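Local coordinates for designed CISK-PX domain (Synthetic construct, PDB 4OXW), which is a computationally designed version of the CISK PX domain, many of whose natural relatives bind membrane phosphoinositides, a role it may share, at residues V26-K31 against Q79-R84; I30-K33 against E38-V41. One frame throughout, in Å; residues are numbered along the deposited sequence.

Contact 1. Residues V26-K31 against Q79-R84; sequences VMYKIK and QILEKR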
loop_
_atom_site.group_PDB
_atom_site.type_symbol
_atom_site.label_atom_id
_atom_site.label_comp_id
_atom_site.label_asym_id
_atom_site.label_seq_id
_atom_site.Cartn_x
_atom_site.Cartn_y
_atom_site.Cartn_z
ATOM N N VAL A 26 -7.246 -6.987 7.036
ATOM C CA VAL A 26 -7.457 -6.800 5.611
ATOM C C VAL A 26 -6.067 -6.531 5.033
ATOM O O VAL A 26 -5.329 -5.700 5.553
ATOM C CB VAL A 26 -8.341 -5.595 5.336
ATOM C CG1 VAL A 26 -8.389 -5.233 3.858
ATOM C CG2 VAL A 26 -9.760 -5.813 5.856
ATOM N N MET A 27 -5.748 -7.279 4.002
ATOM C CA MET A 27 -4.523 -7.097 3.240
ATOM C C MET A 27 -4.846 -6.694 1.821
ATOM O O MET A 27 -5.859 -7.083 1.255
ATOM C CB MET A 27 -3.712 -8.368 3.248
ATOM C CG MET A 27 -3.312 -8.788 4.643
ATOM S SD MET A 27 -1.554 -9.123 4.732
ATOM C CE MET A 27 -1.508 -9.744 6.419
ATOM N N TYR A 28 -3.972 -5.874 1.250
ATOM C CA TYR A 28 -4.138 -5.328 -0.087
ATOM C C TYR A 28 -3.121 -6.023 -0.960
ATOM O O TYR A 28 -1.961 -6.110 -0.581
ATOM C CB TYR A 28 -3.944 -3.768 -0.109
ATOM C CG TYR A 28 -5.022 -3.103 0.743
ATOM C CD1 TYR A 28 -6.256 -2.770 0.200
ATOM C CD2 TYR A 28 -4.842 -2.913 2.093
ATOM C CE1 TYR A 28 -7.280 -2.252 0.969
ATOM C CE2 TYR A 28 -5.855 -2.380 2.889
ATOM C CZ TYR A 28 -7.110 -2.086 2.325
ATOM O OH TYR A 28 -8.178 -1.558 3.080
ATOM N N LYS A 29 -3.579 -6.572 -2.082
ATOM C CA LYS A 29 -2.704 -7.253 -3.016
ATOM C C LYS A 29 -2.115 -6.235 -3.991
ATOM O O LYS A 29 -2.836 -5.660 -4.802
ATOM C CB LYS A 29 -3.512 -8.316 -3.773
ATOM C CG LYS A 29 -2.698 -9.014 -4.824
ATOM C CD LYS A 29 -3.512 -10.043 -5.587
ATOM C CE LYS A 29 -2.578 -10.855 -6.485
ATOM N NZ LYS A 29 -3.338 -11.832 -7.339
ATOM N N ILE A 30 -0.812 -5.975 -3.882
ATOM C CA ILE A 30 -0.131 -5.060 -4.792
ATOM C C ILE A 30 0.528 -5.894 -5.927
ATOM O O ILE A 30 1.390 -6.748 -5.659
ATOM C CB ILE A 30 0.941 -4.229 -4.102
ATOM C CG1 ILE A 30 0.414 -3.613 -2.778
ATOM C CG2 ILE A 30 1.493 -3.167 -5.067
ATOM C CD1 ILE A 30 1.484 -2.918 -1.968
ATOM N N LYS A 31 0.098 -5.646 -7.152
ATOM C CA LYS A 31 0.696 -6.262 -8.358
ATOM C C LYS A 31 1.800 -5.327 -8.853
ATOM O O LYS A 31 1.592 -4.116 -8.985
ATOM C CB LYS A 31 -0.368 -6.480 -9.455
ATOM C CG LYS A 31 -1.292 -7.659 -9.158
ATOM C CD LYS A 31 -2.329 -7.904 -10.253
ATOM C CE LYS A 31 -1.794 -7.718 -11.670
ATOM N NZ LYS A 31 -2.850 -8.057 -12.680
ATOM N N GLN A 79 -17.608 -0.927 1.506
ATOM C CA GLN A 79 -17.616 0.262 0.741
ATOM C C GLN A 79 -16.405 1.134 1.164
ATOM O O GLN A 79 -15.717 1.721 0.312
ATOM C CB GLN A 79 -18.930 0.993 0.925
ATOM C CG GLN A 79 -18.878 2.485 0.772
ATOM C CD GLN A 79 -20.145 3.123 1.317
ATOM O OE1 GLN A 79 -21.018 3.532 0.549
ATOM N NE2 GLN A 79 -20.271 3.174 2.655
ATOM N N ILE A 80 -16.165 1.171 2.469
ATOM C CA ILE A 80 -14.961 1.875 3.017
ATOM C C ILE A 80 -13.666 1.228 2.485
ATOM O O ILE A 80 -12.721 1.917 2.081
ATOM C CB ILE A 80 -14.981 1.830 4.557
ATOM C CG1 ILE A 80 -16.026 2.825 5.078
ATOM C CG2 ILE A 80 -13.610 2.106 5.145
ATOM C CD1 ILE A 80 -16.169 2.773 6.586
ATOM N N LEU A 81 -13.629 -0.092 2.486
ATOM C CA LEU A 81 -12.456 -0.830 1.961
ATOM C C LEU A 81 -12.229 -0.595 0.466
ATOM O O LEU A 81 -11.085 -0.452 0.030
ATOM C CB LEU A 81 -12.537 -2.321 2.283
ATOM C CG LEU A 81 -12.587 -2.778 3.740
ATOM C CD1 LEU A 81 -12.754 -4.263 3.953
ATOM C CD2 LEU A 81 -11.377 -2.228 4.505
ATOM N N GLU A 82 -13.286 -0.518 -0.359
ATOM C CA GLU A 82 -13.054 -0.213 -1.745
ATOM C C GLU A 82 -12.416 1.159 -1.974
ATOM O O GLU A 82 -11.549 1.308 -2.827
ATOM C CB GLU A 82 -14.345 -0.255 -2.566
ATOM C CG GLU A 82 -14.999 -1.610 -2.677
ATOM C CD GLU A 82 -14.196 -2.660 -3.423
ATOM O OE1 GLU A 82 -13.230 -2.330 -4.143
ATOM O OE2 GLU A 82 -14.509 -3.848 -3.201
ATOM N N LYS A 83 -12.862 2.169 -1.211
ATOM C CA LYS A 83 -12.312 3.523 -1.307
ATOM C C LYS A 83 -10.892 3.580 -0.774
ATOM O O LYS A 83 -10.051 4.245 -1.390
ATOM C CB LYS A 83 -13.164 4.521 -0.531
ATOM C CG LYS A 83 -12.592 5.938 -0.601
ATOM C CD LYS A 83 -13.336 6.927 0.308
ATOM C CE LYS A 83 -12.748 8.331 0.219
ATOM N NZ LYS A 83 -13.596 9.316 0.962
ATOM N N ARG A 84 -10.617 2.889 0.332
ATOM C CA ARG A 84 -9.234 2.811 0.846
ATOM C C ARG A 84 -8.307 2.111 -0.185
ATOM O O ARG A 84 -7.215 2.574 -0.424
ATOM C CB ARG A 84 -9.188 2.075 2.170
ATOM C CG ARG A 84 -7.800 1.880 2.719
ATOM C CD ARG A 84 -7.799 1.353 4.133
ATOM N NE ARG A 84 -7.839 2.414 5.143
ATOM C CZ ARG A 84 -7.745 2.195 6.452
ATOM N NH1 ARG A 84 -7.642 0.980 6.921
ATOM N NH2 ARG A 84 -7.685 3.214 7.314
HETATM O O HOH W 1 -7.736 -1.721 5.757
#

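Contact 2. Residues I30-K33 against E38-V41; sequences IKVK and EWAV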
loop_
_atom_site.group_PDB
_atom_site.type_symbol
_atom_site.label_atom_id
_atom_site.label_comp_id
_atom_site.label_asym_id
_atom_site.label_seq_id
_atom_site.Cartn_x
_atom_site.Cartn_y
_atom_site.Cartn_z
ATOM N N ILE A 30 -0.812 -5.975 -3.882
ATOM C CA ILE A 30 -0.131 -5.060 -4.792
ATOM C C ILE A 30 0.528 -5.894 -5.927
ATOM O O ILE A 30 1.390 -6.748 -5.659
ATOM C CB ILE A 30 0.941 -4.229 -4.102
ATOM C CG1 ILE A 30 0.414 -3.613 -2.778
ATOM C CG2 ILE A 30 1.493 -3.167 -5.067
ATOM C CD1 ILE A 30 1.484 -2.918 -1.968
ATOM N N LYS A 31 0.098 -5.646 -7.152
ATOM C CA LYS A 31 0.696 -6.262 -8.358
ATOM C C LYS A 31 1.800 -5.327 -8.853
ATOM O O LYS A 31 1.592 -4.116 -8.985
ATOM C CB LYS A 31 -0.368 -6.480 -9.455
ATOM C CG LYS A 31 -1.292 -7.659 -9.158
ATOM C CD LYS A 31 -2.329 -7.904 -10.253
ATOM C CE LYS A 31 -1.794 -7.718 -11.670
ATOM N NZ LYS A 31 -2.850 -8.057 -12.680
ATOM N N VAL A 32 2.999 -5.882 -9.050
ATOM C CA VAL A 32 4.183 -5.102 -9.357
ATOM C C VAL A 32 4.721 -5.654 -10.681
ATOM O O VAL A 32 4.823 -6.850 -10.837
ATOM C CB VAL A 32 5.246 -5.219 -8.272
ATOM C CG1 VAL A 32 6.459 -4.344 -8.597
ATOM C CG2 VAL A 32 4.684 -4.869 -6.904
ATOM N N LYS A 33 4.944 -4.769 -11.653
ATOM C CA LYS A 33 5.530 -5.145 -12.958
ATOM C C LYS A 33 6.785 -4.339 -13.228
ATOM O O LYS A 33 6.866 -3.137 -12.940
ATOM C CB LYS A 33 4.498 -4.886 -14.046
ATOM C CG LYS A 33 3.322 -5.810 -13.924
ATOM C CD LYS A 33 2.079 -5.256 -14.579
ATOM C CE LYS A 33 2.090 -5.455 -16.083
ATOM N NZ LYS A 33 0.690 -5.495 -16.604
ATOM N N GLU A 38 6.470 -9.903 -13.321
ATOM C CA GLU A 38 5.289 -9.490 -12.559
ATOM C C GLU A 38 5.215 -10.361 -11.308
ATOM O O GLU A 38 5.517 -11.563 -11.336
ATOM C CB GLU A 38 4.035 -9.620 -13.417
ATOM C CG GLU A 38 2.730 -9.212 -12.727
ATOM C CD GLU A 38 1.554 -9.139 -13.682
ATOM O OE1 GLU A 38 1.470 -9.989 -14.590
ATOM O OE2 GLU A 38 0.707 -8.237 -13.516
ATOM N N TRP A 39 4.893 -9.737 -10.179
ATOM C CA TRP A 39 4.697 -10.483 -8.937
ATOM C C TRP A 39 3.704 -9.680 -8.085
ATOM O O TRP A 39 3.233 -8.619 -8.476
ATOM C CB TRP A 39 5.993 -10.688 -8.175
ATOM C CG TRP A 39 6.649 -9.462 -7.709
ATOM C CD1 TRP A 39 6.477 -8.832 -6.490
ATOM C CD2 TRP A 39 7.627 -8.693 -8.416
ATOM N NE1 TRP A 39 7.282 -7.718 -6.416
ATOM C CE2 TRP A 39 7.986 -7.596 -7.587
ATOM C CE3 TRP A 39 8.203 -8.792 -9.694
ATOM C CZ2 TRP A 39 8.911 -6.640 -7.972
ATOM C CZ3 TRP A 39 9.108 -7.845 -10.074
ATOM C CH2 TRP A 39 9.468 -6.778 -9.220
ATOM N N ALA A 40 3.347 -10.246 -6.952
ATOM C CA ALA A 40 2.429 -9.591 -6.022
ATOM C C ALA A 40 2.998 -9.650 -4.619
ATOM O O ALA A 40 3.675 -10.608 -4.251
ATOM C CB ALA A 40 1.094 -10.305 -6.055
ATOM N N VAL A 41 2.682 -8.641 -3.818
ATOM C CA VAL A 41 2.993 -8.632 -2.403
ATOM C C VAL A 41 1.677 -8.270 -1.739
ATOM O O VAL A 41 0.802 -7.634 -2.349
ATOM C CB VAL A 41 4.100 -7.641 -1.982
ATOM C CG1 VAL A 41 5.440 -8.086 -2.620
ATOM C CG2 VAL A 41 3.762 -6.209 -2.370
#

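Contact 1. Residues V26-K31 against Q79-R84
Tyr-28 reaches from the strand to the helix and sets its hydroxyl against two helical side chains. Its OH lies 3.1 Å from CD of Arg-84 and 3.6 Å from CD2 of Leu-81, and the tyrosine and arginine side chains cross at about a right angle, with ring and guanidinium planes 68° apart. The apolar side-chain contact is made by Val-26 and Leu-81, which come tip to tip, CG2 to CD1 at 3.9 Å. The two polar ends, Tyr-28 and Arg-84, are joined through a water, 2.7 Å from Tyr-28 OH and accepting a bond of 2.9 Å from Arg-84 NH1; it lies in the plane of both groups, at their edges. With CG anti to the backbone N (chi1 176°) and chi2 extended, the arginine carries CG and CD to the hydroxyl; a bend at chi3 (-89°) then turns the guanidinium, with NH1 toward the water. A phenylalanine in place of Tyr-28 would probably leave that water without the hydroxyl as a partner and Arg-84 NH1 less firmly placed. Further out, the guanidinium is positioned by a hydrogen bond from NH2 to Pro-68 O and a cation-pi contact with Tyr-45, while Phe-15 of strand 9-18 packs on Leu-81. Here a helix packs on one face of a three-stranded antiparallel sheet, the alpha-beta layering of the PX fold.

Contact 2. Residues I30-K33 against E38-V41
Ile-30 and Val-41 exchange reciprocal backbone hydrogen bonds, and Val-32 and Trp-39 do the same two residues further along. Of the four, Val-32 N to Trp-39 O is the straightest, 2.8 Å with 168° at the hydrogen. Between these pairs stands the non-hydrogen-bonded pair Lys-31 with Ala-40, where Ala-40 CA also approaches Ile-30 O, at 3.0 Å; beyond Val-32 and Trp-39 comes another, Lys-33 with Glu-38.

Apolar packing occupies the face bearing Ile-30, Val-32, Trp-39 and Val-41. The indole lays one face against Val-32, whose CB sits 3.9 Å from the centroid of the five-membered ring in a CH-pi contact, with CG1 3.4 Å from Trp-39 CZ2. A chi1 of 63° puts Trp-39 CG between its backbone N and carbonyl carbon, bringing the ring over the valine; NE1 is hydrogen-bonded to Leu-111 O.

The other face is largely charged, though Ala-40 joins it. Glu-38 OE2 makes a long, weak salt bridge of 3.7 Å to Lys-31 NZ, while Lys-33 lies alongside the glutamate, its NZ 4.1 Å from OE2.

Consecutive strands 25-34 and 37-44, paired antiparallel with hydrogen-bonded and non-hydrogen-bonded pairs alternating, form a beta hairpin of the PX-domain sheet.

How the contacts relate
Strand 25-34 serves both contacts, whose ranges overlap at Ile-30 and Lys-31 and whose centres are about 15 Å apart. Its earlier part meets helix 78-96 in contact 1; its later part pairs with strand 37-44 in contact 2. Along the chain the hairpin partner follows after only a short turn, whereas the helical partner comes much later, after helix 45-58 and a long connection. Contact 2 is therefore local and joins neighbouring strands, while contact 1 links sheet to helix across distant sequence. The two also touch directly, Lys-29 CE lying 3.7 Å from Ala-40 CB. Together they illustrate how one central strand can tie a small sheet together and carry a helical layer in a compact single domain.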